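Local coordinates for protein endoglycosidase (Bacteroides thetaiotaomicron, PDB 6Q64) that probably hydrolyses complex N-glycans as an endo-acting glycoside hydrolase of family 18, built on a TIM-barrel fold, at residues L51-T54 with M55-Y58; E57-A60 with Q61-E64; L118-F121 with Q122-G126. The protein carries 1 engineered substitution. One frame throughout, in Å; residues are numbered along the deposited sequence.

Contact 1 of 3, residues L51-T54 with M55-Y58; sequences LTPT and MREY
Arg56 N donates to Thr52 O over 2.9 Å and so closes the first turn of helix 53-65, with Thr52 at its N-cap position. The same oxygen takes a weak bond from Met55 N (3.1 Å, bent to 135°), so two amides of the first turn share one acceptor. In the next steps Glu57 N meets Pro53 O at 3.0 Å, almost straight, whereas Tyr58 N reaches Thr54 O at 3.2 Å. The Arg56 side chain folds back past the start of the helix. Its NH1 makes a weak bond to Leu51 O at 3.4 Å, the oxygen lying at the edge of the guanidinium, while Pro53 CD lies over one face of that group, 3.8 Å from NH1. Glu48 also touches this side chain. Leu51 is buried and packs CB against Met55 CB at 4.1 Å, with Leu42 and Val124 also against it. Thr52 OG1 makes no capping bond and lies alongside Met55 CG. Met55, present as selenomethionine and bent at both chi2 (-70°) and chi3 (114°), brings its terminal CE to 3.2 Å from Thr54 OG1.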
loop_
_atom_site.group_PDB
_atom_site.type_symbol
_atom_site.label_atom_id
_atom_site.label_comp_id
_atom_site.label_asym_id
_atom_site.label_seq_id
_atom_site.Cartn_x
_atom_site.Cartn_y
_atom_site.Cartn_z
ATOM N N LEU A 51 10.803 -2.155 -26.525
ATOM C CA LEU A 51 11.097 -3.573 -26.171
ATOM C C LEU A 51 11.010 -4.468 -27.404
ATOM O O LEU A 51 10.231 -4.185 -28.288
ATOM C CB LEU A 51 10.054 -4.056 -25.158
ATOM C CG LEU A 51 9.893 -3.253 -23.864
ATOM C CD1 LEU A 51 8.717 -3.799 -23.074
ATOM C CD2 LEU A 51 11.147 -3.292 -22.998
ATOM N N THR A 52 11.703 -5.588 -27.407
ATOM C CA THR A 52 11.519 -6.623 -28.448
ATOM C C THR A 52 10.177 -7.302 -28.222
ATOM O O THR A 52 9.604 -7.264 -27.134
ATOM C CB THR A 52 12.700 -7.596 -28.454
ATOM O OG1 THR A 52 13.096 -7.944 -27.122
ATOM C CG2 THR A 52 13.887 -6.979 -29.154
ATOM N N PRO A 53 9.613 -7.945 -29.258
ATOM C CA PRO A 53 8.592 -8.972 -29.056
ATOM C C PRO A 53 8.767 -9.847 -27.799
ATOM O O PRO A 53 7.821 -9.961 -27.048
ATOM C CB PRO A 53 8.776 -9.803 -30.335
ATOM C CG PRO A 53 9.056 -8.758 -31.383
ATOM C CD PRO A 53 9.876 -7.696 -30.677
ATOM N N THR A 54 9.930 -10.464 -27.575
ATOM C CA THR A 54 10.026 -11.464 -26.481
ATOM C C THR A 54 9.814 -10.754 -25.140
ATOM O O THR A 54 9.353 -11.404 -24.204
ATOM C CB THR A 54 11.272 -12.378 -26.505
ATOM O OG1 THR A 54 12.283 -11.807 -25.682
ATOM C CG2 THR A 54 11.815 -12.711 -27.876
HETATM N N MSE A 55 10.108 -9.446 -25.029
HETATM C CA MSE A 55 9.938 -8.767 -23.747
HETATM C C MSE A 55 8.581 -8.087 -23.633
HETATM O O MSE A 55 8.106 -7.835 -22.532
HETATM C CB MSE A 55 10.994 -7.696 -23.495
HETATM C CG MSE A 55 12.369 -8.224 -23.276
HETATM SE SE MSE A 55 12.507 -9.139 -21.577
HETATM C CE MSE A 55 12.779 -10.665 -22.702
ATOM N N ARG A 56 7.996 -7.733 -24.769
ATOM C CA ARG A 56 6.597 -7.357 -24.814
ATOM C C ARG A 56 5.734 -8.492 -24.233
ATOM O O ARG A 56 4.931 -8.195 -23.322
ATOM C CB ARG A 56 6.205 -7.017 -26.255
ATOM C CG ARG A 56 6.009 -5.526 -26.480
ATOM C CD ARG A 56 6.626 -4.983 -27.751
ATOM N NE ARG A 56 5.923 -5.414 -28.946
ATOM C CZ ARG A 56 6.386 -5.260 -30.175
ATOM N NH1 ARG A 56 7.550 -4.668 -30.362
ATOM N NH2 ARG A 56 5.683 -5.688 -31.209
ATOM N N GLU A 57 5.916 -9.715 -24.748
ATOM C CA GLU A 57 5.150 -10.932 -24.400
ATOM C C GLU A 57 5.423 -11.251 -22.931
ATOM O O GLU A 57 4.461 -11.598 -22.216
ATOM C CB GLU A 57 5.479 -12.091 -25.359
ATOM C CG GLU A 57 4.780 -13.431 -25.030
ATOM C CD GLU A 57 3.244 -13.468 -24.895
ATOM O OE1 GLU A 57 2.541 -13.236 -25.921
ATOM O OE2 GLU A 57 2.726 -13.755 -23.765
ATOM N N TYR A 58 6.671 -11.121 -22.484
ATOM C CA TYR A 58 7.051 -11.411 -21.081
ATOM C C TYR A 58 6.184 -10.548 -20.175
ATOM O O TYR A 58 5.663 -11.082 -19.226
ATOM C CB TYR A 58 8.516 -11.102 -20.765
ATOM C CG TYR A 58 8.820 -11.037 -19.284
ATOM C CD1 TYR A 58 8.685 -12.158 -18.487
ATOM C CD2 TYR A 58 9.174 -9.845 -18.653
ATOM C CE1 TYR A 58 8.935 -12.109 -17.120
ATOM C CE2 TYR A 58 9.430 -9.775 -17.283
ATOM C CZ TYR A 58 9.315 -10.919 -16.509
ATOM O OH TYR A 58 9.577 -10.915 -15.163
#

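Contact 2 of 3, residues E57-A60 with Q61-E64; sequences EYFA and QIRE
The central and C-terminal turns of helix 53-65 are held by a series of i to i+4 backbone bonds, among them Arg63 N to Phe59 O at 2.9 Å and Glu64 N to Ala60 O at 3.0 Å. Ile62 N to Tyr58 O is a weak rung. Ile62 CG1 lies over one face of the Tyr58 ring, 4.0 Å from its centroid, a CH-pi contact made possible because CG1 stands beside the backbone N (chi1 -63°). Ile62 CD1 continues toward the hydroxyl end, where Tyr58 OH is bound by Asp96. On the exposed flank Glu57 OE2 and Gln61 NE2 come to 3.5 Å, their planes 76° apart, but the N-H is not aimed at the oxygen and no hydrogen bond forms. Arg63 bends back along the helix and lays one guanidinium face over Phe59 O and Ala60 CA, with NH1 3.7 Å from that CA. With an alanine in place of Arg63, the Val124 carbonyl would probably lose its NE donor, Glu48 a salt-bridge partner, and Phe59 O and Ala60 CA their guanidinium cover. Phe59, which is buried, packs on Leu51 and on Val124 and Lys125, which lead from helix 112-123 to strand 128-135.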
loop_
_atom_site.group_PDB
_atom_site.type_symbol
_atom_site.label_atom_id
_atom_site.label_comp_id
_atom_site.label_asym_id
_atom_site.label_seq_id
_atom_site.Cartn_x
_atom_site.Cartn_y
_atom_site.Cartn_z
ATOM N N GLU A 57 5.916 -9.715 -24.748
ATOM C CA GLU A 57 5.150 -10.932 -24.400
ATOM C C GLU A 57 5.423 -11.251 -22.931
ATOM O O GLU A 57 4.461 -11.598 -22.216
ATOM C CB GLU A 57 5.479 -12.091 -25.359
ATOM C CG GLU A 57 4.780 -13.431 -25.030
ATOM C CD GLU A 57 3.244 -13.468 -24.895
ATOM O OE1 GLU A 57 2.541 -13.236 -25.921
ATOM O OE2 GLU A 57 2.726 -13.755 -23.765
ATOM N N TYR A 58 6.671 -11.121 -22.484
ATOM C CA TYR A 58 7.051 -11.411 -21.081
ATOM C C TYR A 58 6.184 -10.548 -20.175
ATOM O O TYR A 58 5.663 -11.082 -19.226
ATOM C CB TYR A 58 8.516 -11.102 -20.765
ATOM C CG TYR A 58 8.820 -11.037 -19.284
ATOM C CD1 TYR A 58 8.685 -12.158 -18.487
ATOM C CD2 TYR A 58 9.174 -9.845 -18.653
ATOM C CE1 TYR A 58 8.935 -12.109 -17.120
ATOM C CE2 TYR A 58 9.430 -9.775 -17.283
ATOM C CZ TYR A 58 9.315 -10.919 -16.509
ATOM O OH TYR A 58 9.577 -10.915 -15.163
ATOM N N PHE A 59 6.095 -9.242 -20.416
ATOM C CA PHE A 59 5.420 -8.318 -19.464
ATOM C C PHE A 59 3.903 -8.457 -19.626
ATOM O O PHE A 59 3.189 -7.994 -18.746
ATOM C CB PHE A 59 5.858 -6.864 -19.650
ATOM C CG PHE A 59 7.225 -6.516 -19.119
ATOM C CD1 PHE A 59 7.506 -6.601 -17.770
ATOM C CD2 PHE A 59 8.220 -6.057 -19.961
ATOM C CE1 PHE A 59 8.755 -6.263 -17.279
ATOM C CE2 PHE A 59 9.465 -5.711 -19.461
ATOM C CZ PHE A 59 9.738 -5.820 -18.122
ATOM N N ALA A 60 3.434 -9.051 -20.730
ATOM C CA ALA A 60 2.003 -9.355 -20.972
ATOM C C ALA A 60 1.555 -10.427 -19.969
ATOM O O ALA A 60 0.467 -10.264 -19.384
ATOM C CB ALA A 60 1.778 -9.793 -22.395
ATOM N N GLN A 61 2.374 -11.455 -19.748
ATOM C CA GLN A 61 2.097 -12.495 -18.734
ATOM C C GLN A 61 2.176 -11.863 -17.348
ATOM O O GLN A 61 1.409 -12.291 -16.469
ATOM C CB GLN A 61 3.098 -13.631 -18.781
ATOM C CG GLN A 61 3.433 -14.026 -20.196
ATOM C CD GLN A 61 2.747 -15.300 -20.591
ATOM O OE1 GLN A 61 1.591 -15.523 -20.232
ATOM N NE2 GLN A 61 3.479 -16.134 -21.326
ATOM N N ILE A 62 3.073 -10.906 -17.138
ATOM C CA ILE A 62 3.181 -10.259 -15.803
ATOM C C ILE A 62 1.869 -9.521 -15.565
ATOM O O ILE A 62 1.305 -9.678 -14.486
ATOM C CB ILE A 62 4.410 -9.344 -15.674
ATOM C CG1 ILE A 62 5.701 -10.148 -15.817
ATOM C CG2 ILE A 62 4.401 -8.593 -14.350
ATOM C CD1 ILE A 62 5.768 -11.338 -14.899
ATOM N N ARG A 63 1.416 -8.777 -16.570
ATOM C CA ARG A 63 0.162 -7.992 -16.524
ATOM C C ARG A 63 -1.024 -8.934 -16.252
ATOM O O ARG A 63 -1.908 -8.506 -15.479
ATOM C CB ARG A 63 0.011 -7.173 -17.807
ATOM C CG ARG A 63 0.419 -5.713 -17.667
ATOM C CD ARG A 63 0.087 -4.907 -18.926
ATOM N NE ARG A 63 1.234 -4.882 -19.833
ATOM C CZ ARG A 63 1.324 -5.502 -21.001
ATOM N NH1 ARG A 63 0.301 -6.161 -21.509
ATOM N NH2 ARG A 63 2.451 -5.423 -21.683
ATOM N N GLU A 64 -1.036 -10.139 -16.848
ATOM C CA GLU A 64 -2.073 -11.186 -16.620
ATOM C C GLU A 64 -2.032 -11.623 -15.151
ATOM O O GLU A 64 -3.028 -11.461 -14.442
ATOM C CB GLU A 64 -1.896 -12.383 -17.561
ATOM C CG GLU A 64 -2.493 -12.176 -18.953
ATOM C CD GLU A 64 -4.024 -12.113 -19.067
ATOM O OE1 GLU A 64 -4.648 -11.087 -18.653
ATOM O OE2 GLU A 64 -4.605 -13.090 -19.598
#

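Contact 3 of 3, residues L118-F121 with Q122-G126; sequences LKFF and QEVKG
Phe120 O is gripped by two amides: Val124 N at 2.9 Å and Lys125 N in a weak bond at 3.4 Å. The pair marks the last turn of helix 112-123, where the chain leaves the helical path. Just before it, Gln122 N binds Leu118 O at 2.8 Å, and Glu123 N binds Lys119 O. The Phe120 ring stands with CG anti to its own amide nitrogen (chi1 -175°), which brings one face under Val124. Val124 CB sits over the ring centre, 4.0 Å from the centroid and 11° off the normal, a CH-pi contact, and CG1 reaches CZ of Phe120 at 3.5 Å. Lys92 adds a cation-pi contact to the same ring. Gln122 runs extended beyond CG across Leu118, its NE2 3.4 Å from Leu118 CD1; Asn181 O accepts the hydrogen bond from NE2. Lys125 NZ makes a salt bridge with Asp96 and a hydrogen bond to Lys92 O. Such a helix end, leading through a short loop into the next strand, belongs to the beta-alpha-beta unit of strand 100-102, helix 112-123 and strand 128-135, one of the repeats of the TIM barrel.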
loop_
_atom_site.group_PDB
_atom_site.type_symbol
_atom_site.label_atom_id
_atom_site.label_comp_id
_atom_site.label_asym_id
_atom_site.label_seq_id
_atom_site.Cartn_x
_atom_site.Cartn_y
_atom_site.Cartn_z
ATOM N N LEU A 118 6.664 6.094 -13.775
ATOM C CA LEU A 118 5.261 5.752 -13.460
ATOM C C LEU A 118 4.538 5.263 -14.722
ATOM O O LEU A 118 3.832 4.244 -14.620
ATOM C CB LEU A 118 4.589 6.991 -12.872
ATOM C CG LEU A 118 3.120 6.805 -12.503
ATOM C CD1 LEU A 118 2.994 5.784 -11.387
ATOM C CD2 LEU A 118 2.475 8.121 -12.106
ATOM N N LYS A 119 4.676 5.943 -15.864
ATOM C CA LYS A 119 3.898 5.575 -17.084
ATOM C C LYS A 119 4.262 4.127 -17.453
ATOM O O LYS A 119 3.342 3.347 -17.812
ATOM C CB LYS A 119 4.105 6.579 -18.226
ATOM C CG LYS A 119 3.426 6.223 -19.554
ATOM C CD LYS A 119 2.966 7.403 -20.403
ATOM C CE LYS A 119 1.790 8.132 -19.758
ATOM N NZ LYS A 119 1.568 9.488 -20.329
ATOM N N PHE A 120 5.543 3.764 -17.318
ATOM C CA PHE A 120 6.098 2.447 -17.726
ATOM C C PHE A 120 5.606 1.400 -16.721
ATOM O O PHE A 120 4.988 0.374 -17.100
ATOM C CB PHE A 120 7.630 2.505 -17.813
ATOM C CG PHE A 120 8.226 1.232 -18.330
ATOM C CD1 PHE A 120 8.467 0.175 -17.485
ATOM C CD2 PHE A 120 8.449 1.052 -19.677
ATOM C CE1 PHE A 120 8.959 -1.022 -17.975
ATOM C CE2 PHE A 120 8.951 -0.144 -20.165
ATOM C CZ PHE A 120 9.203 -1.179 -19.311
ATOM N N PHE A 121 5.856 1.684 -15.446
ATOM C CA PHE A 121 5.347 0.918 -14.281
ATOM C C PHE A 121 3.859 0.585 -14.435
ATOM O O PHE A 121 3.480 -0.539 -14.140
ATOM C CB PHE A 121 5.543 1.714 -12.997
ATOM C CG PHE A 121 5.248 0.927 -11.749
ATOM C CD1 PHE A 121 5.936 -0.228 -11.461
ATOM C CD2 PHE A 121 4.288 1.341 -10.846
ATOM C CE1 PHE A 121 5.697 -0.926 -10.289
ATOM C CE2 PHE A 121 4.049 0.634 -9.687
ATOM C CZ PHE A 121 4.761 -0.494 -9.405
ATOM N N GLN A 122 3.039 1.541 -14.860
ATOM C CA GLN A 122 1.579 1.342 -14.992
ATOM C C GLN A 122 1.257 0.517 -16.231
ATOM O O GLN A 122 0.570 -0.447 -16.057
ATOM C CB GLN A 122 0.840 2.673 -15.036
ATOM C CG GLN A 122 0.833 3.420 -13.714
ATOM C CD GLN A 122 0.372 4.834 -13.937
ATOM O OE1 GLN A 122 0.365 5.350 -15.064
ATOM N NE2 GLN A 122 -0.029 5.469 -12.848
ATOM N N GLU A 123 1.711 0.909 -17.420
ATOM C CA GLU A 123 1.213 0.415 -18.739
ATOM C C GLU A 123 1.873 -0.908 -19.178
ATOM O O GLU A 123 1.248 -1.681 -19.938
ATOM C CB GLU A 123 1.521 1.457 -19.808
ATOM C CG GLU A 123 0.554 2.631 -19.829
ATOM C CD GLU A 123 0.555 3.442 -21.124
ATOM O OE1 GLU A 123 -0.343 4.297 -21.287
ATOM O OE2 GLU A 123 1.451 3.217 -21.976
ATOM N N VAL A 124 3.123 -1.143 -18.782
ATOM C CA VAL A 124 3.934 -2.292 -19.274
ATOM C C VAL A 124 3.981 -3.324 -18.155
ATOM O O VAL A 124 3.579 -4.456 -18.392
ATOM C CB VAL A 124 5.348 -1.851 -19.713
ATOM C CG1 VAL A 124 6.267 -3.036 -19.927
ATOM C CG2 VAL A 124 5.313 -0.992 -20.954
ATOM N N LYS A 125 4.510 -2.943 -17.002
ATOM C CA LYS A 125 4.331 -3.707 -15.750
ATOM C C LYS A 125 2.869 -3.475 -15.376
ATOM O O LYS A 125 2.305 -2.463 -15.839
ATOM C CB LYS A 125 5.335 -3.177 -14.730
ATOM C CG LYS A 125 6.782 -3.335 -15.156
ATOM C CD LYS A 125 7.774 -3.100 -14.036
ATOM C CE LYS A 125 8.754 -4.241 -13.886
ATOM N NZ LYS A 125 9.369 -4.222 -12.541
ATOM N N GLY A 126 2.216 -4.303 -14.595
ATOM C CA GLY A 126 0.800 -3.951 -14.334
ATOM C C GLY A 126 0.646 -3.084 -13.102
ATOM O O GLY A 126 -0.321 -3.309 -12.332
#

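In the fold
Contacts 1 and 2 overlap along helix 53-65, contact 1 covering its start, their centres about 9 Å apart and sharing Glu57 and Tyr58, while contact 3 closes helix 112-123 about 11 Å from the centre of contact 2 and 14 Å from that of contact 1. Leu51 CD1 bridges the three, 3.9 Å from Phe59 CD2 and 4.1 Å from Val124 CG1. The polar tie is a probable hydrogen bond from Arg63 NE to Val124 O, 2.8 Å. Asp96 joins helix 53-65 to the loop after helix 112-123, bonding Tyr58 OH and Lys125 NZ. Contact 3 leads into the start of strand 128-135, so this cluster probably lies away from the active site, which in TIM barrels opens at the C-terminal strand ends.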